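Local coordinates for protein glutathione S-transferase (Ceriporiopsis subvermispora, PDB 6J3E) that binds glutathione and, as a serine-type glutathione S-transferase, probably conjugates or transfers it to electrophilic substrates, at residues I5-I10 and K26-L31; K34-K39 and P98-V103. One frame throughout, in Å; residues are numbered along the deposited sequence.

Contact 1 of 2, residues I5-I10 and K26-L31; sequences IQFYDI and KTRYTL. With EDO (1,2-ethanediol), chain D.
Phe-7 of strand 5-9 faces Thr-27, Arg-28 and Leu-31 of helix 22-34 in the first beta-alpha-beta unit of the thioredoxin-like N-terminal domain, strand and helix running roughly antiparallel. Apolar packing centres on the Phe-7 ring. Its CB points toward the helix and, with CG anti to the backbone N (chi1 168°) and beside the carbonyl carbon, the ring reaches Thr-27 and Arg-28. Thr-27 meets it obliquely with its methyl, CG2 standing 3.5 Å from Phe-7 CE1, and Leu-31 CD1 sits over one face, offset to the rim and 4.2 Å from Phe-7 CG. The Arg-28 guanidinium passes the ring edge instead: the two planes are 70° apart, and Phe-7 CE2 lies over the guanidinium face, 3.4 Å from Arg-28 NH2. Lys-26 turns its end away from the strand, and its NZ donates at 3.2 Å to O2 of a 1,2-ethanediol, probably from the crystallisation liquor; Ser-86 and Asn-23, glutathione-binding residues like Lys-26, also bind this diol, no glutathione being present. The remaining polar contact is a buried salt bridge. The Arg-28 chain bends at chi3 and brings NH2 to Asp-9, whose OD1 is held by Thr-24 OG1; Arg-28 NH2 meets the anti lone pair of Asp-9 OD2 at 2.9 Å, nearly straight at 168°.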
ATOM      1  N   ILE A   5      29.851   8.639  -9.423  1.00 71.14           N
ATOM      2  CA  ILE A   5      28.722   7.745  -9.683  1.00 68.94           C
ATOM      3  C   ILE A   5      28.276   7.866 -11.130  1.00 66.50           C
ATOM      4  O   ILE A   5      28.076   8.969 -11.652  1.00 65.33           O
ATOM      5  CB  ILE A   5      27.548   8.067  -8.752  1.00 67.29           C
ATOM      6  CG1 ILE A   5      27.905   7.745  -7.317  1.00 72.80           C
ATOM      7  CG2 ILE A   5      26.311   7.237  -9.135  1.00 61.88           C
ATOM      8  CD1 ILE A   5      27.640   6.306  -6.986  1.00 71.96           C
ATOM      9  N   GLN A   6      28.087   6.729 -11.776  1.00 62.31           N
ATOM     10  CA  GLN A   6      27.501   6.696 -13.099  1.00 67.01           C
ATOM     11  C   GLN A   6      26.011   6.396 -12.965  1.00 66.53           C
ATOM     12  O   GLN A   6      25.618   5.465 -12.251  1.00 62.89           O
ATOM     13  CB  GLN A   6      28.217   5.665 -13.961  1.00 67.44           C
ATOM     14  CG  GLN A   6      29.702   5.937 -14.042  1.00 65.80           C
ATOM     15  CD  GLN A   6      30.334   5.264 -15.227  1.00 78.34           C
ATOM     16  OE1 GLN A   6      30.797   5.928 -16.161  1.00 86.42           O
ATOM     17  NE2 GLN A   6      30.345   3.929 -15.214  1.00 74.67           N
ATOM     18  N   PHE A   7      25.188   7.206 -13.626  1.00 63.54           N
ATOM     19  CA  PHE A   7      23.736   7.180 -13.466  1.00 61.85           C
ATOM     20  C   PHE A   7      23.116   7.032 -14.841  1.00 58.60           C
ATOM     21  O   PHE A   7      23.216   7.944 -15.663  1.00 61.63           O
ATOM     22  CB  PHE A   7      23.237   8.453 -12.786  1.00 57.70           C
ATOM     23  CG  PHE A   7      21.743   8.640 -12.836  1.00 60.60           C
ATOM     24  CD1 PHE A   7      20.884   7.636 -12.427  1.00 61.37           C
ATOM     25  CD2 PHE A   7      21.198   9.852 -13.243  1.00 60.69           C
ATOM     26  CE1 PHE A   7      19.506   7.830 -12.453  1.00 60.71           C
ATOM     27  CE2 PHE A   7      19.831  10.049 -13.270  1.00 58.34           C
ATOM     28  CZ  PHE A   7      18.983   9.039 -12.871  1.00 58.47           C
ATOM     29  N   TYR A   8      22.466   5.902 -15.086  1.00 57.62           N
ATOM     30  CA  TYR A   8      21.933   5.592 -16.405  1.00 58.09           C
ATOM     31  C   TYR A   8      20.467   5.990 -16.479  1.00 56.35           C
ATOM     32  O   TYR A   8      19.673   5.653 -15.594  1.00 56.53           O
ATOM     33  CB  TYR A   8      22.132   4.111 -16.726  1.00 56.33           C
ATOM     34  CG  TYR A   8      23.610   3.735 -16.733  1.00 63.85           C
ATOM     35  CD1 TYR A   8      24.307   3.518 -15.542  1.00 64.18           C
ATOM     36  CD2 TYR A   8      24.315   3.619 -17.927  1.00 61.95           C
ATOM     37  CE1 TYR A   8      25.668   3.192 -15.543  1.00 65.03           C
ATOM     38  CE2 TYR A   8      25.670   3.285 -17.934  1.00 62.16           C
ATOM     39  CZ  TYR A   8      26.338   3.075 -16.744  1.00 64.04           C
ATOM     40  OH  TYR A   8      27.672   2.750 -16.762  1.00 64.16           O
ATOM     41  N   ASP A   9      20.121   6.697 -17.549  1.00 59.66           N
ATOM     42  CA  ASP A   9      18.842   7.371 -17.696  1.00 58.02           C
ATOM     43  C   ASP A   9      18.445   7.286 -19.163  1.00 57.74           C
ATOM     44  O   ASP A   9      19.280   7.032 -20.032  1.00 62.06           O
ATOM     45  CB  ASP A   9      18.957   8.830 -17.206  1.00 62.19           C
ATOM     46  CG  ASP A   9      17.612   9.488 -16.905  1.00 58.43           C
ATOM     47  OD1 ASP A   9      16.540   8.905 -17.180  1.00 57.29           O
ATOM     48  OD2 ASP A   9      17.646  10.634 -16.418  1.00 58.60           O
ATOM     49  N   ILE A  10      17.154   7.475 -19.419  1.00 59.17           N
ATOM     50  CA  ILE A  10      16.560   7.375 -20.750  1.00 53.18           C
ATOM     51  C   ILE A  10      16.326   8.792 -21.266  1.00 58.97           C
ATOM     52  O   ILE A  10      15.545   9.538 -20.649  1.00 57.43           O
ATOM     53  CB  ILE A  10      15.234   6.602 -20.712  1.00 54.22           C
ATOM     54  CG1 ILE A  10      15.435   5.177 -20.207  1.00 57.90           C
ATOM     55  CG2 ILE A  10      14.557   6.610 -22.069  1.00 53.15           C
ATOM     56  CD1 ILE A  10      14.118   4.456 -19.876  1.00 50.15           C
ATOM     57  N   LYS A  26      12.970   9.486  -9.690  1.00 53.75           N
ATOM     58  CA  LYS A  26      13.062   9.072  -8.298  1.00 53.16           C
ATOM     59  C   LYS A  26      14.524   9.005  -7.886  1.00 53.10           C
ATOM     60  O   LYS A  26      14.921   9.575  -6.865  1.00 52.24           O
ATOM     61  CB  LYS A  26      12.364   7.727  -8.086  1.00 54.02           C
ATOM     62  CG  LYS A  26      10.838   7.784  -8.174  1.00 54.68           C
ATOM     63  CD  LYS A  26      10.189   6.459  -7.751  1.00 50.81           C
ATOM     64  CE  LYS A  26       9.873   5.607  -8.943  1.00 50.97           C
ATOM     65  NZ  LYS A  26       9.801   4.161  -8.668  1.00 56.59           N
ATOM     66  N   THR A  27      15.357   8.386  -8.723  1.00 52.77           N
ATOM     67  CA  THR A  27      16.775   8.243  -8.386  1.00 55.00           C
ATOM     68  C   THR A  27      17.549   9.540  -8.613  1.00 54.52           C
ATOM     69  O   THR A  27      18.469   9.854  -7.845  1.00 56.39           O
ATOM     70  CB  THR A  27      17.375   7.077  -9.176  1.00 53.11           C
ATOM     71  OG1 THR A  27      16.847   5.858  -8.645  1.00 52.41           O
ATOM     72  CG2 THR A  27      18.903   7.033  -9.066  1.00 53.35           C
ATOM     73  N   ARG A  28      17.185  10.318  -9.635  1.00 50.23           N
ATOM     74  CA  ARG A  28      17.801  11.629  -9.803  1.00 53.49           C
ATOM     75  C   ARG A  28      17.492  12.522  -8.604  1.00 60.34           C
ATOM     76  O   ARG A  28      18.399  13.111  -8.002  1.00 59.25           O
ATOM     77  CB  ARG A  28      17.331  12.280 -11.109  1.00 54.34           C
ATOM     78  CG  ARG A  28      18.016  13.616 -11.409  1.00 58.07           C
ATOM     79  CD  ARG A  28      17.621  14.211 -12.762  1.00 58.41           C
ATOM     80  NE  ARG A  28      18.035  13.387 -13.892  1.00 62.77           N
ATOM     81  CZ  ARG A  28      19.263  13.374 -14.415  1.00 63.42           C
ATOM     82  NH1 ARG A  28      20.229  14.131 -13.910  1.00 60.30           N
ATOM     83  NH2 ARG A  28      19.527  12.594 -15.455  1.00 63.36           N
ATOM     84  N   TYR A  29      16.211  12.629  -8.238  1.00 56.87           N
ATOM     85  CA  TYR A  29      15.851  13.373  -7.037  1.00 57.85           C
ATOM     86  C   TYR A  29      16.684  12.912  -5.845  1.00 59.43           C
ATOM     87  O   TYR A  29      17.244  13.736  -5.111  1.00 58.34           O
ATOM     88  CB  TYR A  29      14.354  13.210  -6.739  1.00 55.14           C
ATOM     89  CG  TYR A  29      13.432  14.251  -7.359  1.00 58.60           C
ATOM     90  CD1 TYR A  29      13.721  15.613  -7.277  1.00 62.43           C
ATOM     91  CD2 TYR A  29      12.256  13.874  -7.992  1.00 53.70           C
ATOM     92  CE1 TYR A  29      12.866  16.567  -7.820  1.00 58.13           C
ATOM     93  CE2 TYR A  29      11.403  14.814  -8.538  1.00 59.05           C
ATOM     94  CZ  TYR A  29      11.705  16.161  -8.453  1.00 61.46           C
ATOM     95  OH  TYR A  29      10.840  17.096  -9.012  1.00 59.78           O
ATOM     96  N   THR A  30      16.819  11.592  -5.667  1.00 59.13           N
ATOM     97  CA  THR A  30      17.525  11.072  -4.497  1.00 61.38           C
ATOM     98  C   THR A  30      19.004  11.475  -4.510  1.00 63.21           C
ATOM     99  O   THR A  30      19.543  11.902  -3.476  1.00 62.53           O
ATOM    100  CB  THR A  30      17.353   9.549  -4.414  1.00 58.17           C
ATOM    101  OG1 THR A  30      15.954   9.227  -4.462  1.00 56.17           O
ATOM    102  CG2 THR A  30      17.910   9.010  -3.102  1.00 49.26           C
ATOM    103  N   LEU A  31      19.669  11.385  -5.671  1.00 59.68           N
ATOM    104  CA  LEU A  31      21.074  11.793  -5.746  1.00 61.47           C
ATOM    105  C   LEU A  31      21.239  13.303  -5.562  1.00 61.57           C
ATOM    106  O   LEU A  31      22.233  13.746  -4.978  1.00 59.89           O
ATOM    107  CB  LEU A  31      21.680  11.341  -7.075  1.00 61.85           C
ATOM    108  CG  LEU A  31      21.871   9.836  -7.287  1.00 58.11           C
ATOM    109  CD1 LEU A  31      22.036   9.556  -8.761  1.00 59.77           C
ATOM    110  CD2 LEU A  31      23.076   9.314  -6.530  1.00 56.99           C
TER
HETATM  111  C1  EDO D 302      12.905   0.664 -11.536  1.00 57.57           C
HETATM  112  O1  EDO D 302      11.947   0.408 -12.576  1.00 64.76           O
HETATM  113  C2  EDO D 302      12.176   1.174 -10.302  1.00 63.38           C
HETATM  114  O2  EDO D 302      12.043   2.592 -10.396  1.00 60.12           O

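Contact 2 of 2, residues K34-K39 and P98-V103; sequences KGIPYK and PDTPVV
Lys-34 lies against Thr-100 and Pro-101 where helix 22-34 ends in a Schellman motif, joining this beta-alpha-beta connection of the N-terminal domain to the loop between helices 86-96 and 109-136. Its aliphatic chain crosses the Thr-100 side chain at about a right angle, with Lys-34 CB 4.0 Å from Thr-100 CB. Extended as far as CE, the chain then bends at chi4 (-69°), which turns NZ to the carbonyl of Pro-101. This bond, 3.0 Å from Lys-34 NZ to Pro-101 O, arrives from above the carbonyl plane, 47° out of it; a weak one of 3.4 Å links Lys-34 NZ to Thr-100 OG1, which also bonds to Tyr-97 O. The ammonium's salt bridge is with Asp-94 on helix 86-96, whose OD1 also accepts from Val-103 N. With alanine in place of this lysine, the Asp-94 carboxylate would probably lose its cationic mate and the Pro-101 carbonyl its hydrogen bond to the helix end. Lys-34 CE approaches Val-103 CG2 at 4.2 Å. Gly-35 follows as the C-prime residue, its positive phi (82°) turning the chain out of the helix. Next, Ile-36 completes the motif by bonding its N to Leu-31 O, and packs its side chain on Leu-93 and Ile-5. Toward the loop, Ile-36 CG1 stands 4.3 Å from the Thr-100 methyl carbon CG2.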
ATOM      1  N   LYS A  34      20.468  13.922  -1.661  1.00 64.48           N
ATOM      2  CA  LYS A  34      21.581  13.444  -0.846  1.00 63.40           C
ATOM      3  C   LYS A  34      22.864  14.213  -1.124  1.00 64.47           C
ATOM      4  O   LYS A  34      23.770  14.205  -0.280  1.00 69.31           O
ATOM      5  CB  LYS A  34      21.819  11.951  -1.072  1.00 63.43           C
ATOM      6  CG  LYS A  34      20.855  11.049  -0.318  1.00 60.68           C
ATOM      7  CD  LYS A  34      21.202   9.591  -0.557  1.00 58.69           C
ATOM      8  CE  LYS A  34      20.467   8.688   0.421  1.00 60.51           C
ATOM      9  NZ  LYS A  34      20.956   8.843   1.833  1.00 58.41           N
ATOM     10  N   GLY A  35      22.950  14.878  -2.270  1.00 57.85           N
ATOM     11  CA  GLY A  35      24.109  15.674  -2.598  1.00 59.15           C
ATOM     12  C   GLY A  35      25.277  14.895  -3.147  1.00 69.77           C
ATOM     13  O   GLY A  35      26.415  15.366  -3.045  1.00 72.15           O
ATOM     14  N   ILE A  36      25.039  13.721  -3.734  1.00 68.30           N
ATOM     15  CA  ILE A  36      26.106  12.870  -4.262  1.00 60.19           C
ATOM     16  C   ILE A  36      26.374  13.250  -5.715  1.00 64.86           C
ATOM     17  O   ILE A  36      25.434  13.366  -6.516  1.00 67.03           O
ATOM     18  CB  ILE A  36      25.749  11.382  -4.121  1.00 58.88           C
ATOM     19  CG1 ILE A  36      25.353  11.084  -2.673  1.00 60.82           C
ATOM     20  CG2 ILE A  36      26.928  10.506  -4.527  1.00 60.84           C
ATOM     21  CD1 ILE A  36      24.780   9.704  -2.446  1.00 63.92           C
ATOM     22  N   PRO A  37      27.626  13.489  -6.092  1.00 68.49           N
ATOM     23  CA  PRO A  37      27.925  13.790  -7.493  1.00 62.03           C
ATOM     24  C   PRO A  37      27.764  12.555  -8.348  1.00 65.47           C
ATOM     25  O   PRO A  37      28.051  11.432  -7.918  1.00 68.68           O
ATOM     26  CB  PRO A  37      29.388  14.234  -7.456  1.00 63.82           C
ATOM     27  CG  PRO A  37      29.942  13.510  -6.274  1.00 68.18           C
ATOM     28  CD  PRO A  37      28.837  13.507  -5.254  1.00 63.28           C
ATOM     29  N   TYR A  38      27.322  12.772  -9.582  1.00 62.18           N
ATOM     30  CA  TYR A  38      27.181  11.662 -10.505  1.00 64.99           C
ATOM     31  C   TYR A  38      27.282  12.175 -11.924  1.00 63.27           C
ATOM     32  O   TYR A  38      27.137  13.369 -12.187  1.00 65.75           O
ATOM     33  CB  TYR A  38      25.849  10.943 -10.318  1.00 64.35           C
ATOM     34  CG  TYR A  38      24.672  11.874 -10.453  1.00 62.26           C
ATOM     35  CD1 TYR A  38      24.223  12.610  -9.365  1.00 63.14           C
ATOM     36  CD2 TYR A  38      24.012  12.023 -11.662  1.00 60.60           C
ATOM     37  CE1 TYR A  38      23.155  13.452  -9.476  1.00 62.32           C
ATOM     38  CE2 TYR A  38      22.939  12.864 -11.779  1.00 62.02           C
ATOM     39  CZ  TYR A  38      22.519  13.576 -10.676  1.00 61.12           C
ATOM     40  OH  TYR A  38      21.449  14.416 -10.760  1.00 60.55           O
ATOM     41  N   LYS A  39      27.515  11.242 -12.832  1.00 62.29           N
ATOM     42  CA  LYS A  39      27.514  11.504 -14.258  1.00 67.61           C
ATOM     43  C   LYS A  39      26.346  10.750 -14.886  1.00 67.35           C
ATOM     44  O   LYS A  39      26.101   9.584 -14.548  1.00 63.89           O
ATOM     45  CB  LYS A  39      28.853  11.063 -14.859  1.00 70.03           C
ATOM     46  CG  LYS A  39      28.950  11.141 -16.371  1.00 77.61           C
ATOM     47  CD  LYS A  39      30.259  10.522 -16.876  1.00 85.18           C
ATOM     48  CE  LYS A  39      30.613   9.243 -16.129  1.00 79.98           C
ATOM     49  NZ  LYS A  39      30.929   8.133 -17.069  1.00 84.54           N
ATOM     50  N   PRO A  98      26.484   7.257   4.586  1.00 66.17           N
ATOM     51  CA  PRO A  98      25.634   7.474   5.769  1.00 58.02           C
ATOM     52  C   PRO A  98      25.649   8.891   6.277  1.00 62.54           C
ATOM     53  O   PRO A  98      24.758   9.255   7.054  1.00 66.46           O
ATOM     54  CB  PRO A  98      26.238   6.518   6.803  1.00 57.01           C
ATOM     55  CG  PRO A  98      27.681   6.469   6.420  1.00 62.13           C
ATOM     56  CD  PRO A  98      27.685   6.471   4.908  1.00 62.35           C
ATOM     57  N   ASP A  99      26.620   9.704   5.873  1.00 63.57           N
ATOM     58  CA  ASP A  99      26.673  11.090   6.316  1.00 66.50           C
ATOM     59  C   ASP A  99      25.828  12.026   5.455  1.00 64.86           C
ATOM     60  O   ASP A  99      25.828  13.238   5.708  1.00 60.70           O
ATOM     61  CB  ASP A  99      28.129  11.579   6.356  1.00 68.82           C
ATOM     62  CG  ASP A  99      28.958  10.868   7.428  1.00 64.75           C
ATOM     63  OD1 ASP A  99      28.435  10.609   8.528  1.00 56.29           O
ATOM     64  OD2 ASP A  99      30.138  10.563   7.161  1.00 75.94           O
ATOM     65  N   THR A 100      25.099  11.494   4.446  1.00 58.13           N
ATOM     66  CA  THR A 100      24.142  12.277   3.671  1.00 60.21           C
ATOM     67  C   THR A 100      22.746  12.145   4.270  1.00 60.24           C
ATOM     68  O   THR A 100      22.483  11.223   5.055  1.00 58.51           O
ATOM     69  CB  THR A 100      24.125  11.812   2.208  1.00 64.54           C
ATOM     70  OG1 THR A 100      23.934  10.391   2.145  1.00 62.27           O
ATOM     71  CG2 THR A 100      25.406  12.196   1.497  1.00 62.82           C
ATOM     72  N   PRO A 101      21.820  13.042   3.920  1.00 59.02           N
ATOM     73  CA  PRO A 101      20.458  12.958   4.488  1.00 62.14           C
ATOM     74  C   PRO A 101      19.803  11.613   4.195  1.00 58.62           C
ATOM     75  O   PRO A 101      19.669  11.209   3.041  1.00 58.48           O
ATOM     76  CB  PRO A 101      19.716  14.110   3.798  1.00 58.60           C
ATOM     77  CG  PRO A 101      20.781  15.060   3.369  1.00 59.63           C
ATOM     78  CD  PRO A 101      21.976  14.213   3.036  1.00 56.29           C
ATOM     79  N   VAL A 102      19.399  10.916   5.260  1.00 55.42           N
ATOM     80  CA  VAL A 102      18.740   9.620   5.132  1.00 51.83           C
ATOM     81  C   VAL A 102      17.376   9.782   4.476  1.00 59.36           C
ATOM     82  O   VAL A 102      16.615  10.705   4.807  1.00 58.26           O
ATOM     83  CB  VAL A 102      18.609   8.967   6.516  1.00 56.10           C
ATOM     84  CG1 VAL A 102      17.670   7.778   6.462  1.00 54.62           C
ATOM     85  CG2 VAL A 102      19.980   8.542   7.034  1.00 57.68           C
ATOM     86  N   VAL A 103      17.049   8.888   3.532  1.00 59.71           N
ATOM     87  CA  VAL A 103      15.725   8.900   2.919  1.00 51.72           C
ATOM     88  C   VAL A 103      14.855   7.720   3.341  1.00 51.70           C
ATOM     89  O   VAL A 103      13.624   7.826   3.249  1.00 55.78           O
ATOM     90  CB  VAL A 103      15.792   8.988   1.380  1.00 57.11           C
ATOM     91  CG1 VAL A 103      16.497  10.265   0.945  1.00 55.81           C
ATOM     92  CG2 VAL A 103      16.425   7.758   0.774  1.00 54.93           C
TER

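Overall arrangement
Contact 1 precedes contact 2 along the chain without overlap, their centres about 11 Å apart. Helix 22-34 runs through both: contact 1 sets its middle against strand 5-9, while contact 2 begins at its C-terminal end and leads into strand 38-42. Strands 5-9 and 38-42 are parallel neighbours in the mixed sheet, bonded through Ile-5 and Phe-7 to Lys-39, and the Tyr-38 and Phe-7 rings meet nearly perpendicularly. Contact 1 packs the helix of the beta-alpha-beta unit on its first strand; contact 2 ties the end of that helix to the loop leading toward the helical C-terminal domain. Contact 1 includes glutathione-binding Lys-26; contact 2 lies farther out, with Val-103 about 10 Å from Lys-26 between side chains.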